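ML032222a iGluR (Mnemiopsis leidyi, PDB 4YKI) binds glycine in its clamshell ligand-binding domain and, as a subunit of a glycine-activated ionotropic glutamate receptor, probably couples that binding to opening of an ion channel. Local coordinates at residues K3-R8 and S226-H231; V38-V43 and D242-K247; S93-R98 and P146-K151; H173-L178 and H194-D199. All blocks are in the same frame, centred on the assembly; numbering follows the deposited sequence.

Contact 1. Residues K3-R8 and S226-H231; sequences KNLIGR and SLIDSH
N4 and L5 lie against L227 and I228 where the N-terminal loop of the clamshell ligand-binding domain, a fold of the periplasmic-binding-protein clan, meets helix 225-238. L227 reaches the loop with one branch: its CD1 lies 3.9 Å from CB of N4 and 4.1 Å from N of L5, so the methyl rests on the N4-L5 backbone as much as on a side chain. The N4 amide takes no part in that touch. With CG set between its own backbone N and carbonyl carbon (chi1 59°), it turns from the helix and forward along the loop, toward I6.

L5 points toward the helix and meets I228 methyl to methyl, CD1 to CD1 at 4.2 Å. I228 starts off to one side, and the bend at its chi2 (-67°) brings CD1 round to the leucine. L5, a buried residue, also packs on L49 of helix 37-49 and on Y224 of the loop ahead of helix 225-238. At the dimer interface, S230 packs on K99 of the second subunit.

Two local turns set the course of the loop. A type II beta turn runs from L5 to R8, closed by the bond from R8 N to L5 O (3.1 Å). Within it G7 takes a positive phi, at which a CB would collide with the I6 carbonyl oxygen. Just ahead comes an Asx turn: I6 N donates to N4 OD1 at 2.9 Å, with the donor tilted 28° from the plane of the side-chain carbonyl.

Contact 2. Residues V38-V43 and D242-K247; sequences VNDMVV and DILWEK
D40 and K247 form the ionic part of this helix-helix packing within the clamshell domain, which joins helix 37-49 to the C-terminal helix 240-248. K247 NZ donates to D40 OD2 at 2.8 Å in a salt bridge. The lysine chain runs extended all the way from CA to NZ, which carries the ammonium across to the aspartate approaching from the opposite direction. NZ meets OD2 on the syn side, 23° out of the carboxylate plane. The same oxygen accepts from W248 NE1, so two donors grip it. Water 1 closes a ring beside the bridge, donating to D40 OD1 at 2.8 Å and accepting from K247 NZ at 2.7 Å. Replacing D40 by an alanine would probably leave the K247 ammonium without its counter-charge and W248 NE1 without this acceptor.

The apolar part belongs to L244, both of whose methyls touch D40, while CD1 also presses on CG of M41 at 3.6 Å. CD2 lies alongside D40, 3.7 Å from its CB and 3.5 Å from its OD2.

The short segments of the two helices pass at 10.5 Å between axes, with 142° between their directions, nearer antiparallel than perpendicular. From there M41 continues to F108 and to F216 of strand 202-218, whereas V38 and V42 back helix 37-49 onto A89 of strand 87-89, and V42 also packs on Y53 and Y55 of strand 52-56.

Contact 3. Residues S93-R98 and P146-K151; sequences STNSAR and PETLLK. With GLY (glycine), chain E.
Oxygen OXT of the bound glycine is gripped by two donors of segment 93-98: S93 N at 2.9 Å and 174°, and R98 NH1 at 2.9 Å. This is the agonist site of the ionotropic glutamate receptor clamshell, where an arginine holds the ligand alpha-carboxylate. R98 NH2 takes the other oxygen, GLY O, so the guanidinium meets the carboxylate edge-on with paired bonds. NH1 also donates to S93 O at 3.0 Å, an acceptor only 7° out of the guanidinium plane, which, with the ligand bonds and NH2 to G64 O, helps fix the group's rotation. With a leucine in place of R98, the ligand carboxylate is likely to lose its positive mate and S93 O the NH1 donor.

N95 carries the contact to helix 145-152. As N-cap of helix 96-99 it accepts R98 N on OD1 at 2.9 Å. Its chi1 of 67° sets the amide between N and carbonyl carbon, letting ND2 lie 3.8 Å from T148 CG2, the side chains crossing at about a right angle. N95 CB meets CD2 of L149, and ND2 donates to ND1 of pocket residue H145. Water 2 accepts from N95 ND2 at 3.2 Å and lies 2.8 Å from T148 OG1.

Contact 4. Residues H173-L178 and H194-D199; sequences HAIETL and HNLISD
I175 and L196 are the residues of closest backbone approach, their CA atoms 8.4 Å apart. The contact packs helix 171-179 and the end of helix 189-195 against the mixed sheet, away from the ligand. Segment 173-178 is helical throughout. Segment 194-199 starts on the last two residues of helix 189-195 and then leaves it at L196 (phi -112°), the chain folding into a type I beta turn closed by D199 N bonding to L196 O at 3.0 Å. At this break the L196 side chain points toward helix 171-179.

All contacts across the pair are apolar. L178 and L196 reach toward each other tip to tip, CD2 of L178 lying 3.8 Å from CD1 of L196. The leucine on the helix has its CG opposite the backbone N across the CA-CB bond (chi1 174°), which sends the branch outward to that meeting. I175 and L196 instead slide past one another in opposite senses, I175 CG2 touching L196 CD2 at 4.1 Å. The other arm of I175 ends on N195, CD1 to CB at 3.9 Å, with the two side chains at about a right angle. N195 meets I175 through CB, while its ND2 donates to V191 O and Q18 O. Within helix 171-179, H173 O takes both T177 N and T177 OG1, the hydroxyl at 2.8 Å.

D199 OD2 adds a salt bridge to R179 just past the helical segment. Strand 109-118 joins the packing through V116, which touches both L178 and L196, while A174 and T177 rest on F185 and F183 of strand 183-188.

How the contacts relate
Contact 3 holds the glycine through its segment 93-98; the others lie apart from it, M41 of contact 2 about 13 Å from the ligand by its side chain and N195 of contact 4 about 10 Å. Contacts 1 and 2 have centres 19 Å apart and use successive helices, 225-238 in contact 1 and 240-248 in contact 2; along the chain their segments alternate. Both enclose contacts 3 and 4 in sequence, which come in series. Contacts 1 and 4 lie on opposite sides of the chain's centre, 37 Å between centres, consistent with their belonging to different lobes of the clamshell. Contacts 2 and 4 nonetheless approach to about 5 Å between nearest atoms, without touching.

Contact 1. Residues K3-R8 and S226-H231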
loop_
_atom_site.group_PDB
_atom_site.type_symbol
_atom_site.label_atom_id
_atom_site.label_comp_id
_atom_site.label_asym_id
_atom_site.label_seq_id
_atom_site.Cartn_x
_atom_site.Cartn_y
_atom_site.Cartn_z
ATOM N N LYS B 3 -26.484 7.037 -0.093
ATOM C CA LYS B 3 -25.999 7.667 -1.326
ATOM C C LYS B 3 -25.029 6.721 -2.045
ATOM O O LYS B 3 -24.170 6.086 -1.412
ATOM C CB LYS B 3 -25.286 9.001 -1.034
ATOM C CG LYS B 3 -26.161 10.126 -0.478
ATOM C CD LYS B 3 -25.354 11.418 -0.352
ATOM C CE LYS B 3 -26.076 12.460 0.508
ATOM N NZ LYS B 3 -27.353 12.928 -0.087
ATOM N N ASN B 4 -25.184 6.605 -3.362
ATOM C CA ASN B 4 -24.222 5.874 -4.183
ATOM C C ASN B 4 -23.892 6.727 -5.394
ATOM O O ASN B 4 -24.280 7.890 -5.455
ATOM C CB ASN B 4 -24.747 4.483 -4.585
ATOM C CG ASN B 4 -26.043 4.537 -5.374
ATOM O OD1 ASN B 4 -26.167 5.263 -6.356
ATOM N ND2 ASN B 4 -27.017 3.739 -4.946
ATOM N N LEU B 5 -23.182 6.147 -6.354
ATOM C CA LEU B 5 -22.680 6.894 -7.501
ATOM C C LEU B 5 -23.544 6.773 -8.754
ATOM O O LEU B 5 -23.247 7.405 -9.779
ATOM C CB LEU B 5 -21.252 6.442 -7.799
ATOM C CG LEU B 5 -20.186 7.100 -6.924
ATOM C CD1 LEU B 5 -18.885 6.341 -6.953
ATOM C CD2 LEU B 5 -19.945 8.538 -7.350
ATOM N N ILE B 6 -24.611 5.994 -8.705
ATOM C CA ILE B 6 -25.406 5.787 -9.913
ATOM C C ILE B 6 -26.067 7.092 -10.371
ATOM O O ILE B 6 -26.811 7.742 -9.623
ATOM C CB ILE B 6 -26.461 4.689 -9.704
ATOM C CG1 ILE B 6 -25.786 3.368 -9.309
ATOM C CG2 ILE B 6 -27.251 4.488 -10.987
ATOM C CD1 ILE B 6 -26.751 2.288 -8.860
ATOM N N GLY B 7 -25.779 7.487 -11.605
ATOM C CA GLY B 7 -26.323 8.715 -12.170
ATOM C C GLY B 7 -25.559 9.994 -11.796
ATOM O O GLY B 7 -25.838 11.047 -12.347
ATOM N N ARG B 8 -24.602 9.919 -10.882
ATOM C CA ARG B 8 -23.810 11.087 -10.519
ATOM C C ARG B 8 -22.891 11.485 -11.660
ATOM O O ARG B 8 -22.532 10.661 -12.491
ATOM C CB ARG B 8 -22.986 10.800 -9.258
ATOM C CG ARG B 8 -23.820 10.435 -8.028
ATOM C CD ARG B 8 -24.577 11.594 -7.419
ATOM N NE ARG B 8 -25.368 11.110 -6.289
ATOM C CZ ARG B 8 -25.950 11.876 -5.385
ATOM N NH1 ARG B 8 -25.837 13.189 -5.432
ATOM N NH2 ARG B 8 -26.640 11.313 -4.413
ATOM N N SER B 226 -16.352 4.988 0.460
ATOM C CA SER B 226 -16.491 3.563 0.723
ATOM C C SER B 226 -16.592 2.742 -0.566
ATOM O O SER B 226 -15.985 1.679 -0.690
ATOM C CB SER B 226 -17.691 3.301 1.633
ATOM O OG SER B 226 -17.472 3.852 2.926
ATOM N N LEU B 227 -17.361 3.229 -1.529
ATOM C CA LEU B 227 -17.476 2.578 -2.831
ATOM C C LEU B 227 -16.182 2.606 -3.627
ATOM O O LEU B 227 -15.768 1.598 -4.198
ATOM C CB LEU B 227 -18.598 3.208 -3.648
ATOM C CG LEU B 227 -19.995 2.816 -3.203
ATOM C CD1 LEU B 227 -21.048 3.717 -3.832
ATOM C CD2 LEU B 227 -20.248 1.363 -3.572
ATOM N N ILE B 228 -15.531 3.755 -3.671
ATOM C CA ILE B 228 -14.262 3.846 -4.383
ATOM C C ILE B 228 -13.226 2.904 -3.759
ATOM O O ILE B 228 -12.534 2.169 -4.475
ATOM C CB ILE B 228 -13.749 5.306 -4.430
ATOM C CG1 ILE B 228 -14.691 6.179 -5.268
ATOM C CG2 ILE B 228 -12.301 5.375 -4.960
ATOM C CD1 ILE B 228 -14.718 5.832 -6.733
ATOM N N ASP B 229 -13.147 2.886 -2.429
ATOM C CA ASP B 229 -12.205 2.010 -1.721
ATOM C C ASP B 229 -12.448 0.540 -2.055
ATOM O O ASP B 229 -11.521 -0.204 -2.357
ATOM C CB ASP B 229 -12.311 2.228 -0.206
ATOM C CG ASP B 229 -11.695 3.537 0.262
ATOM O OD1 ASP B 229 -11.027 4.232 -0.534
ATOM O OD2 ASP B 229 -11.865 3.815 1.460
ATOM N N SER B 230 -13.707 0.131 -1.985
ATOM C CA SER B 230 -14.060 -1.255 -2.249
ATOM C C SER B 230 -13.633 -1.667 -3.659
ATOM O O SER B 230 -13.014 -2.710 -3.874
ATOM C CB SER B 230 -15.568 -1.470 -2.074
ATOM O OG SER B 230 -15.939 -1.465 -0.707
ATOM N N HIS B 231 -13.969 -0.827 -4.627
ATOM C CA HIS B 231 -13.713 -1.143 -6.016
ATOM C C HIS B 231 -12.216 -1.112 -6.328
ATOM O O HIS B 231 -11.735 -1.954 -7.075
ATOM C CB HIS B 231 -14.549 -0.246 -6.928
ATOM C CG HIS B 231 -15.970 -0.702 -7.035
ATOM N ND1 HIS B 231 -16.541 -1.155 -8.208
ATOM C CD2 HIS B 231 -16.959 -0.718 -6.114
ATOM C CE1 HIS B 231 -17.818 -1.429 -8.000
ATOM N NE2 HIS B 231 -18.089 -1.191 -6.732
#

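Contact 2. Residues V38-V43 and D242-K247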
loop_
_atom_site.group_PDB
_atom_site.type_symbol
_atom_site.label_atom_id
_atom_site.label_comp_id
_atom_site.label_asym_id
_atom_site.label_seq_id
_atom_site.Cartn_x
_atom_site.Cartn_y
_atom_site.Cartn_z
ATOM N N VAL B 38 -4.309 5.422 -15.181
ATOM C CA VAL B 38 -5.364 5.967 -14.338
ATOM C C VAL B 38 -6.670 6.125 -15.125
ATOM O O VAL B 38 -7.750 5.843 -14.621
ATOM C CB VAL B 38 -4.926 7.292 -13.659
ATOM C CG1 VAL B 38 -6.092 8.022 -13.028
ATOM C CG2 VAL B 38 -3.875 6.971 -12.588
ATOM N N ASN B 39 -6.586 6.581 -16.375
ATOM C CA ASN B 39 -7.776 6.669 -17.191
ATOM C C ASN B 39 -8.482 5.319 -17.310
ATOM O O ASN B 39 -9.698 5.239 -17.226
ATOM C CB ASN B 39 -7.468 7.223 -18.577
ATOM C CG ASN B 39 -8.726 7.428 -19.385
ATOM O OD1 ASN B 39 -9.577 8.235 -19.033
ATOM N ND2 ASN B 39 -8.854 6.695 -20.474
ATOM N N ASP B 40 -7.714 4.257 -17.531
ATOM C CA ASP B 40 -8.302 2.918 -17.631
ATOM C C ASP B 40 -8.997 2.526 -16.322
ATOM O O ASP B 40 -10.041 1.906 -16.351
ATOM C CB ASP B 40 -7.238 1.865 -17.991
ATOM C CG ASP B 40 -6.805 1.904 -19.441
ATOM O OD1 ASP B 40 -7.445 2.589 -20.260
ATOM O OD2 ASP B 40 -5.837 1.182 -19.748
ATOM N N MET B 41 -8.419 2.893 -15.179
ATOM C CA MET B 41 -9.061 2.670 -13.886
ATOM C C MET B 41 -10.384 3.433 -13.780
ATOM O O MET B 41 -11.386 2.876 -13.346
ATOM C CB MET B 41 -8.120 3.097 -12.761
ATOM C CG MET B 41 -6.875 2.238 -12.656
ATOM S SD MET B 41 -5.575 2.903 -11.626
ATOM C CE MET B 41 -6.326 2.862 -9.987
ATOM N N VAL B 42 -10.375 4.701 -14.176
ATOM C CA VAL B 42 -11.573 5.549 -14.097
ATOM C C VAL B 42 -12.677 5.018 -15.003
ATOM O O VAL B 42 -13.838 4.978 -14.615
ATOM C CB VAL B 42 -11.239 7.013 -14.448
ATOM C CG1 VAL B 42 -12.502 7.840 -14.648
ATOM C CG2 VAL B 42 -10.374 7.642 -13.375
ATOM N N VAL B 43 -12.315 4.614 -16.212
ATOM C CA VAL B 43 -13.293 4.076 -17.145
ATOM C C VAL B 43 -13.998 2.864 -16.532
ATOM O O VAL B 43 -15.220 2.747 -16.576
ATOM C CB VAL B 43 -12.648 3.697 -18.497
ATOM C CG1 VAL B 43 -13.581 2.852 -19.346
ATOM C CG2 VAL B 43 -12.257 4.952 -19.274
ATOM N N ASP B 242 -1.947 -4.593 -11.661
ATOM C CA ASP B 242 -0.700 -5.114 -12.204
ATOM C C ASP B 242 -0.775 -5.216 -13.732
ATOM O O ASP B 242 0.187 -4.896 -14.424
ATOM C CB ASP B 242 -0.363 -6.485 -11.596
ATOM C CG ASP B 242 0.108 -6.412 -10.149
ATOM O OD1 ASP B 242 0.557 -5.353 -9.701
ATOM O OD2 ASP B 242 0.068 -7.445 -9.460
ATOM N N ILE B 243 -1.903 -5.674 -14.253
ATOM C CA ILE B 243 -2.078 -5.758 -15.702
ATOM C C ILE B 243 -1.964 -4.368 -16.354
ATOM O O ILE B 243 -1.342 -4.213 -17.407
ATOM C CB ILE B 243 -3.408 -6.453 -16.026
ATOM C CG1 ILE B 243 -3.251 -7.958 -15.746
ATOM C CG2 ILE B 243 -3.859 -6.205 -17.478
ATOM C CD1 ILE B 243 -4.548 -8.739 -15.662
ATOM N N LEU B 244 -2.540 -3.350 -15.728
ATOM C CA LEU B 244 -2.433 -1.994 -16.284
ATOM C C LEU B 244 -1.021 -1.438 -16.220
ATOM O O LEU B 244 -0.601 -0.741 -17.138
ATOM C CB LEU B 244 -3.380 -1.045 -15.577
ATOM C CG LEU B 244 -4.869 -1.276 -15.807
ATOM C CD1 LEU B 244 -5.655 -0.245 -15.012
ATOM C CD2 LEU B 244 -5.263 -1.239 -17.291
ATOM N N TRP B 245 -0.288 -1.712 -15.144
ATOM C CA TRP B 245 1.088 -1.238 -15.073
ATOM C C TRP B 245 1.918 -1.895 -16.199
ATOM O O TRP B 245 2.726 -1.246 -16.851
ATOM C CB TRP B 245 1.709 -1.523 -13.707
ATOM C CG TRP B 245 3.121 -1.051 -13.606
ATOM C CD1 TRP B 245 4.218 -1.825 -13.504
ATOM C CD2 TRP B 245 3.586 0.306 -13.599
ATOM N NE1 TRP B 245 5.340 -1.059 -13.418
ATOM C CE2 TRP B 245 4.982 0.257 -13.491
ATOM C CE3 TRP B 245 2.959 1.563 -13.677
ATOM C CZ2 TRP B 245 5.764 1.398 -13.461
ATOM C CZ3 TRP B 245 3.755 2.705 -13.652
ATOM C CH2 TRP B 245 5.137 2.609 -13.532
ATOM N N GLU B 246 1.717 -3.189 -16.423
ATOM C CA GLU B 246 2.394 -3.871 -17.524
ATOM C C GLU B 246 2.023 -3.261 -18.884
ATOM O O GLU B 246 2.883 -3.086 -19.750
ATOM C CB GLU B 246 2.069 -5.368 -17.490
ATOM C CG GLU B 246 2.601 -6.171 -18.670
ATOM C CD GLU B 246 4.107 -6.366 -18.635
ATOM O OE1 GLU B 246 4.743 -5.984 -17.629
ATOM O OE2 GLU B 246 4.652 -6.916 -19.620
ATOM N N LYS B 247 0.743 -2.961 -19.077
ATOM C CA LYS B 247 0.280 -2.359 -20.323
ATOM C C LYS B 247 0.938 -1.017 -20.598
ATOM O O LYS B 247 1.366 -0.752 -21.721
ATOM C CB LYS B 247 -1.232 -2.141 -20.253
ATOM C CG LYS B 247 -1.816 -1.368 -21.437
ATOM C CD LYS B 247 -3.320 -1.246 -21.316
ATOM C CE LYS B 247 -3.886 -0.321 -22.386
ATOM N NZ LYS B 247 -5.364 -0.135 -22.210
HETATM O O HOH W 1 -7.569 1.304 -22.734
#

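Contact 3. Residues S93-R98 and P146-K151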
loop_
_atom_site.group_PDB
_atom_site.type_symbol
_atom_site.label_atom_id
_atom_site.label_comp_id
_atom_site.label_asym_id
_atom_site.label_seq_id
_atom_site.Cartn_x
_atom_site.Cartn_y
_atom_site.Cartn_z
ATOM N N SER B 93 0.448 11.001 -4.414
ATOM C CA SER B 93 1.257 10.452 -3.330
ATOM C C SER B 93 0.652 10.765 -1.977
ATOM O O SER B 93 0.126 11.856 -1.739
ATOM C CB SER B 93 2.650 11.030 -3.397
ATOM O OG SER B 93 3.183 10.761 -4.678
ATOM N N THR B 94 0.759 9.796 -1.071
ATOM C CA THR B 94 0.291 9.953 0.301
ATOM C C THR B 94 1.327 10.662 1.155
ATOM O O THR B 94 2.480 10.207 1.247
ATOM C CB THR B 94 -0.082 8.600 0.926
ATOM O OG1 THR B 94 1.033 7.703 0.854
ATOM C CG2 THR B 94 -1.271 8.005 0.201
ATOM N N ASN B 95 0.924 11.790 1.753
ATOM C CA ASN B 95 1.744 12.475 2.757
ATOM C C ASN B 95 0.877 13.079 3.847
ATOM O O ASN B 95 -0.312 13.311 3.668
ATOM C CB ASN B 95 2.769 13.469 2.154
ATOM C CG ASN B 95 2.150 14.682 1.492
ATOM O OD1 ASN B 95 1.390 15.416 2.106
ATOM N ND2 ASN B 95 2.563 14.949 0.255
ATOM N N SER B 96 1.490 13.290 4.999
ATOM C CA SER B 96 0.772 13.748 6.173
ATOM C C SER B 96 0.198 15.160 5.991
ATOM O O SER B 96 -0.878 15.466 6.492
ATOM C CB SER B 96 1.668 13.673 7.407
ATOM O OG SER B 96 1.932 12.320 7.764
ATOM N N ALA B 97 0.915 16.031 5.289
ATOM C CA ALA B 97 0.418 17.382 5.059
ATOM C C ALA B 97 -0.937 17.307 4.325
ATOM O O ALA B 97 -1.911 17.912 4.742
ATOM C CB ALA B 97 1.433 18.225 4.269
ATOM N N ARG B 98 -0.995 16.535 3.238
ATOM C CA ARG B 98 -2.224 16.367 2.478
ATOM C C ARG B 98 -3.322 15.721 3.340
ATOM O O ARG B 98 -4.465 16.132 3.284
ATOM C CB ARG B 98 -1.957 15.540 1.205
ATOM C CG ARG B 98 -1.256 16.337 0.127
ATOM C CD ARG B 98 -0.753 15.454 -0.992
ATOM N NE ARG B 98 -0.138 16.251 -2.037
ATOM C CZ ARG B 98 0.468 15.741 -3.092
ATOM N NH1 ARG B 98 0.554 14.433 -3.272
ATOM N NH2 ARG B 98 0.966 16.556 -4.008
ATOM N N PRO B 146 7.536 15.099 -3.479
ATOM C CA PRO B 146 8.914 14.991 -2.987
ATOM C C PRO B 146 9.367 16.239 -2.221
ATOM O O PRO B 146 9.959 16.120 -1.154
ATOM C CB PRO B 146 9.725 14.737 -4.269
ATOM C CG PRO B 146 8.741 14.044 -5.191
ATOM C CD PRO B 146 7.442 14.762 -4.914
ATOM N N GLU B 147 9.084 17.424 -2.750
ATOM C CA GLU B 147 9.389 18.673 -2.051
ATOM C C GLU B 147 8.782 18.675 -0.647
ATOM O O GLU B 147 9.444 19.029 0.320
ATOM C CB GLU B 147 8.860 19.853 -2.854
ATOM C CG GLU B 147 9.187 21.201 -2.226
ATOM C CD GLU B 147 8.462 22.354 -2.876
ATOM O OE1 GLU B 147 7.212 22.323 -2.885
ATOM O OE2 GLU B 147 9.134 23.290 -3.360
ATOM N N THR B 148 7.518 18.286 -0.546
ATOM C CA THR B 148 6.858 18.266 0.753
ATOM C C THR B 148 7.552 17.308 1.718
ATOM O O THR B 148 7.801 17.653 2.882
ATOM C CB THR B 148 5.381 17.897 0.587
ATOM O OG1 THR B 148 4.693 18.997 -0.018
ATOM C CG2 THR B 148 4.735 17.631 1.928
ATOM N N LEU B 149 7.880 16.109 1.250
ATOM C CA LEU B 149 8.567 15.164 2.126
ATOM C C LEU B 149 9.913 15.667 2.574
ATOM O O LEU B 149 10.274 15.506 3.738
ATOM C CB LEU B 149 8.732 13.796 1.482
ATOM C CG LEU B 149 7.491 12.932 1.324
ATOM C CD1 LEU B 149 7.934 11.489 0.983
ATOM C CD2 LEU B 149 6.611 12.979 2.570
ATOM N N LEU B 150 10.686 16.241 1.668
ATOM C CA LEU B 150 11.997 16.731 2.053
ATOM C C LEU B 150 11.882 17.920 3.024
ATOM O O LEU B 150 12.684 18.035 3.946
ATOM C CB LEU B 150 12.843 17.085 0.827
ATOM C CG LEU B 150 13.648 15.890 0.270
ATOM C CD1 LEU B 150 12.788 14.745 -0.220
ATOM C CD2 LEU B 150 14.554 16.379 -0.841
ATOM N N LYS B 151 10.877 18.775 2.825
ATOM C CA LYS B 151 10.702 19.958 3.672
ATOM C C LYS B 151 10.150 19.648 5.061
ATOM O O LYS B 151 10.297 20.456 5.982
ATOM C CB LYS B 151 9.797 20.988 2.986
ATOM C CG LYS B 151 10.470 21.759 1.860
ATOM C CD LYS B 151 11.402 22.838 2.413
ATOM C CE LYS B 151 10.626 24.086 2.785
ATOM N NZ LYS B 151 11.501 25.144 3.366
HETATM N N GLY E . 2.952 12.124 -7.734
HETATM C CA GLY E . 3.255 13.534 -7.394
HETATM C C GLY E . 2.446 14.071 -6.238
HETATM O O GLY E . 2.722 15.219 -5.828
HETATM O OXT GLY E . 1.529 13.376 -5.751
HETATM O O HOH W 2 2.548 17.765 -1.258
#

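Contact 4. Residues H173-L178 and H194-D199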
loop_
_atom_site.group_PDB
_atom_site.type_symbol
_atom_site.label_atom_id
_atom_site.label_comp_id
_atom_site.label_asym_id
_atom_site.label_seq_id
_atom_site.Cartn_x
_atom_site.Cartn_y
_atom_site.Cartn_z
ATOM N N HIS B 173 9.937 20.194 -17.319
ATOM C CA HIS B 173 11.029 21.106 -16.998
ATOM C C HIS B 173 12.119 20.373 -16.236
ATOM O O HIS B 173 13.323 20.565 -16.493
ATOM C CB HIS B 173 10.493 22.283 -16.170
ATOM C CG HIS B 173 11.519 23.316 -15.832
ATOM N ND1 HIS B 173 11.516 23.989 -14.630
ATOM C CD2 HIS B 173 12.575 23.798 -16.531
ATOM C CE1 HIS B 173 12.525 24.842 -14.599
ATOM N NE2 HIS B 173 13.185 24.743 -15.742
ATOM N N ALA B 174 11.728 19.525 -15.291
ATOM C CA ALA B 174 12.695 18.779 -14.504
ATOM C C ALA B 174 13.498 17.833 -15.384
ATOM O O ALA B 174 14.726 17.750 -15.251
ATOM C CB ALA B 174 11.993 17.988 -13.413
ATOM N N ILE B 175 12.833 17.093 -16.256
ATOM C CA ILE B 175 13.523 16.137 -17.124
ATOM C C ILE B 175 14.441 16.861 -18.130
ATOM O O ILE B 175 15.554 16.398 -18.396
ATOM C CB ILE B 175 12.535 15.153 -17.796
ATOM C CG1 ILE B 175 11.954 14.244 -16.712
ATOM C CG2 ILE B 175 13.225 14.354 -18.904
ATOM C CD1 ILE B 175 10.878 13.300 -17.155
ATOM N N GLU B 176 13.992 17.993 -18.659
ATOM C CA GLU B 176 14.810 18.811 -19.555
ATOM C C GLU B 176 16.066 19.327 -18.854
ATOM O O GLU B 176 17.146 19.383 -19.444
ATOM C CB GLU B 176 13.989 19.992 -20.073
ATOM C CG GLU B 176 14.766 20.981 -20.946
ATOM C CD GLU B 176 13.949 22.209 -21.317
ATOM O OE1 GLU B 176 12.798 22.334 -20.840
ATOM O OE2 GLU B 176 14.461 23.050 -22.088
ATOM N N THR B 177 15.923 19.721 -17.598
ATOM C CA THR B 177 17.044 20.196 -16.809
ATOM C C THR B 177 17.997 19.046 -16.500
ATOM O O THR B 177 19.229 19.198 -16.650
ATOM C CB THR B 177 16.566 20.904 -15.518
ATOM O OG1 THR B 177 15.707 21.988 -15.879
ATOM C CG2 THR B 177 17.736 21.456 -14.762
ATOM N N LEU B 178 17.463 17.899 -16.122
ATOM C CA LEU B 178 18.288 16.719 -15.899
ATOM C C LEU B 178 19.096 16.364 -17.155
ATOM O O LEU B 178 20.302 16.093 -17.085
ATOM C CB LEU B 178 17.402 15.544 -15.506
ATOM C CG LEU B 178 18.100 14.193 -15.378
ATOM C CD1 LEU B 178 19.101 14.158 -14.236
ATOM C CD2 LEU B 178 17.072 13.119 -15.212
ATOM N N HIS B 194 9.649 4.974 -15.544
ATOM C CA HIS B 194 8.986 5.001 -16.820
ATOM C C HIS B 194 9.594 6.012 -17.784
ATOM O O HIS B 194 9.885 5.696 -18.954
ATOM C CB HIS B 194 7.508 5.320 -16.657
ATOM C CG HIS B 194 6.822 5.452 -17.967
ATOM N ND1 HIS B 194 6.501 4.359 -18.743
ATOM C CD2 HIS B 194 6.507 6.542 -18.696
ATOM C CE1 HIS B 194 5.958 4.776 -19.868
ATOM N NE2 HIS B 194 5.951 6.096 -19.871
ATOM N N ASN B 195 9.776 7.231 -17.296
ATOM C CA ASN B 195 10.113 8.351 -18.150
ATOM C C ASN B 195 11.583 8.435 -18.555
ATOM O O ASN B 195 11.889 9.093 -19.542
ATOM C CB ASN B 195 9.635 9.654 -17.512
ATOM C CG ASN B 195 8.135 9.803 -17.586
ATOM O OD1 ASN B 195 7.609 10.056 -18.662
ATOM N ND2 ASN B 195 7.442 9.603 -16.488
ATOM N N LEU B 196 12.468 7.761 -17.825
ATOM C CA LEU B 196 13.907 7.848 -18.107
ATOM C C LEU B 196 14.458 6.525 -18.625
ATOM O O LEU B 196 15.674 6.324 -18.657
ATOM C CB LEU B 196 14.643 8.306 -16.847
ATOM C CG LEU B 196 14.226 9.684 -16.334
ATOM C CD1 LEU B 196 14.909 9.997 -15.030
ATOM C CD2 LEU B 196 14.494 10.774 -17.337
ATOM N N ILE B 197 13.574 5.645 -19.089
ATOM C CA ILE B 197 13.959 4.301 -19.523
ATOM C C ILE B 197 15.029 4.274 -20.616
ATOM O O ILE B 197 15.870 3.370 -20.627
ATOM C CB ILE B 197 12.708 3.480 -19.975
ATOM C CG1 ILE B 197 13.062 1.996 -20.156
ATOM C CG2 ILE B 197 12.076 4.082 -21.223
ATOM C CD1 ILE B 197 13.485 1.301 -18.883
ATOM N N SER B 198 14.995 5.263 -21.504
ATOM C CA SER B 198 15.927 5.354 -22.640
ATOM C C SER B 198 17.004 6.433 -22.456
ATOM O O SER B 198 17.687 6.827 -23.418
ATOM C CB SER B 198 15.155 5.636 -23.929
ATOM O OG SER B 198 14.622 6.950 -23.927
ATOM N N ASP B 199 17.147 6.915 -21.224
ATOM C CA ASP B 199 18.233 7.840 -20.877
ATOM C C ASP B 199 19.394 7.045 -20.319
ATOM O O ASP B 199 19.554 6.875 -19.112
ATOM C CB ASP B 199 17.753 8.896 -19.884
ATOM C CG ASP B 199 16.783 9.863 -20.511
ATOM O OD1 ASP B 199 15.569 9.575 -20.536
ATOM O OD2 ASP B 199 17.226 10.912 -21.007
#